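Alkyltransferase-like protein 1 (Schizosaccharomyces pombe, PDB 3GVA) recognises DNA carrying O(6)-alkylguanine lesions, flips the damaged base out of the bent duplex into a binding pocket and presents it to nucleotide excision repair. Local coordinates at residues Y11-E16 with A29-M34. Numbering follows the deposited sequence.
Sequences YDAVCE and ARYVGM
Ala13, near the end of helix 3-14, faces Val32, the first residue to depart from helical geometry after helix 25-31, and their CA atoms, 7.0 Å apart, are the nearest such pair across the two segments. Ala13 meets this approach with a single methyl: its CB lies 3.5 Å from CG1 of Val32 and also meets the edge of the Tyr31 ring, 4.0 Å from CD2. In Tyr31, CG is anti to the backbone N (chi1 -180°), which sets the ring edge against Ala13 and Glu16. Glu16 OE1 lies at that edge near the ring plane, the carboxylate plane being turned 54° from the ring. This oxygen accepts a weak hydrogen bond of 3.4 Å from the Tyr31 hydroxyl OH and lies equally near the ring carbon CE2. Trp106 packs edge-to-face with Tyr31, and Lys9 of helix 3-14 hydrogen-bonds the carbonyl oxygen of Val32, a second polar link between these parts of the chain. A leucine in place of Tyr31 would probably leave the Glu16 carboxylate without its phenol partner and Trp106 without its aromatic mate. The contact joins the C-terminal part of helix 3-14 and Glu16 to the end of helix 25-31 and Val32, within the MGMT-family DNA-binding domain of the helix-turn-helix clan; helix 25-31 begins at Tyr25, inferred to be required for phosphate rotation and nucleotide flipping.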
loop_
_atom_site.group_PDB
_atom_site.type_symbol
_atom_site.label_atom_id
_atom_site.label_comp_id
_atom_site.label_asym_id
_atom_site.label_seq_id
_atom_site.Cartn_x
_atom_site.Cartn_y
_atom_site.Cartn_z
ATOM N N TYR A 11 -3.404 3.237 10.303
ATOM C CA TYR A 11 -3.528 4.444 9.489
ATOM C C TYR A 11 -2.456 5.462 9.831
ATOM O O TYR A 11 -1.925 6.114 8.938
ATOM C CB TYR A 11 -4.926 5.063 9.630
ATOM C CG TYR A 11 -6.035 4.079 9.299
ATOM C CD1 TYR A 11 -5.803 3.001 8.429
ATOM C CD2 TYR A 11 -7.305 4.210 9.857
ATOM C CE1 TYR A 11 -6.811 2.081 8.133
ATOM C CE2 TYR A 11 -8.321 3.303 9.565
ATOM C CZ TYR A 11 -8.063 2.241 8.704
ATOM O OH TYR A 11 -9.055 1.335 8.422
ATOM N N ASP A 12 -2.132 5.585 11.118
ATOM C CA ASP A 12 -1.092 6.506 11.560
ATOM C C ASP A 12 0.213 6.114 10.897
ATOM O O ASP A 12 0.970 6.963 10.435
ATOM C CB ASP A 12 -0.880 6.437 13.078
ATOM C CG ASP A 12 -1.938 7.178 13.851
ATOM O OD1 ASP A 12 -2.353 8.256 13.390
ATOM O OD2 ASP A 12 -2.341 6.692 14.931
ATOM N N ALA A 13 0.475 4.814 10.861
ATOM C CA ALA A 13 1.702 4.318 10.264
ATOM C C ALA A 13 1.746 4.601 8.767
ATOM O O ALA A 13 2.781 5.012 8.243
ATOM C CB ALA A 13 1.848 2.813 10.531
ATOM N N VAL A 14 0.632 4.380 8.078
ATOM C CA VAL A 14 0.581 4.623 6.639
ATOM C C VAL A 14 0.795 6.117 6.343
ATOM O O VAL A 14 1.477 6.484 5.380
ATOM C CB VAL A 14 -0.775 4.152 6.040
ATOM C CG1 VAL A 14 -0.834 4.490 4.555
ATOM C CG2 VAL A 14 -0.939 2.640 6.241
ATOM N N CYS A 15 0.223 6.975 7.178
ATOM C CA CYS A 15 0.373 8.419 7.004
ATOM C C CYS A 15 1.840 8.826 7.102
ATOM O O CYS A 15 2.215 9.928 6.712
ATOM C CB CYS A 15 -0.433 9.180 8.064
ATOM S SG CYS A 15 -2.219 9.155 7.805
ATOM N N GLU A 16 2.672 7.935 7.630
ATOM C CA GLU A 16 4.093 8.232 7.751
ATOM C C GLU A 16 4.932 7.822 6.543
ATOM O O GLU A 16 6.073 8.255 6.423
ATOM C CB GLU A 16 4.659 7.593 9.011
ATOM C CG GLU A 16 4.209 8.282 10.275
ATOM C CD GLU A 16 4.839 7.672 11.502
ATOM O OE1 GLU A 16 4.499 6.517 11.832
ATOM O OE2 GLU A 16 5.685 8.346 12.130
ATOM N N ALA A 29 2.983 -3.879 9.747
ATOM C CA ALA A 29 2.681 -4.659 10.944
ATOM C C ALA A 29 3.903 -4.747 11.848
ATOM O O ALA A 29 3.793 -4.615 13.059
ATOM C CB ALA A 29 2.209 -6.054 10.557
ATOM N N ARG A 30 5.072 -4.960 11.254
ATOM C CA ARG A 30 6.306 -5.048 12.023
ATOM C C ARG A 30 6.692 -3.664 12.539
ATOM O O ARG A 30 7.279 -3.528 13.618
ATOM C CB ARG A 30 7.436 -5.630 11.160
ATOM C CG ARG A 30 7.279 -7.118 10.830
ATOM C CD ARG A 30 8.508 -7.686 10.103
ATOM N NE ARG A 30 8.561 -7.352 8.675
ATOM C CZ ARG A 30 7.810 -7.929 7.736
ATOM N NH1 ARG A 30 6.936 -8.876 8.063
ATOM N NH2 ARG A 30 7.935 -7.566 6.463
ATOM N N TYR A 31 6.344 -2.636 11.773
ATOM C CA TYR A 31 6.654 -1.264 12.156
ATOM C C TYR A 31 5.852 -0.788 13.376
ATOM O O TYR A 31 6.372 -0.051 14.212
ATOM C CB TYR A 31 6.394 -0.316 10.985
ATOM C CG TYR A 31 6.698 1.127 11.303
ATOM C CD1 TYR A 31 7.999 1.541 11.570
ATOM C CD2 TYR A 31 5.683 2.084 11.328
ATOM C CE1 TYR A 31 8.286 2.873 11.851
ATOM C CE2 TYR A 31 5.959 3.415 11.610
ATOM C CZ TYR A 31 7.263 3.800 11.867
ATOM O OH TYR A 31 7.547 5.117 12.126
ATOM N N VAL A 32 4.592 -1.199 13.474
ATOM C CA VAL A 32 3.758 -0.791 14.600
ATOM C C VAL A 32 3.814 -1.755 15.785
ATOM O O VAL A 32 2.959 -1.704 16.670
ATOM C CB VAL A 32 2.278 -0.607 14.183
ATOM C CG1 VAL A 32 2.175 0.456 13.114
ATOM C CG2 VAL A 32 1.689 -1.921 13.707
ATOM N N GLY A 33 4.814 -2.635 15.788
ATOM C CA GLY A 33 4.983 -3.589 16.876
ATOM C C GLY A 33 3.970 -4.719 16.970
ATOM O O GLY A 33 3.698 -5.216 18.067
ATOM N N MET A 34 3.422 -5.138 15.835
ATOM C CA MET A 34 2.436 -6.218 15.801
ATOM C C MET A 34 2.792 -7.140 14.631
ATOM O O MET A 34 1.957 -7.415 13.766
ATOM C CB MET A 34 1.036 -5.634 15.595
ATOM C CG MET A 34 0.663 -4.531 16.570
ATOM S SD MET A 34 -0.590 -5.056 17.745
ATOM C CE MET A 34 0.419 -5.916 18.918
#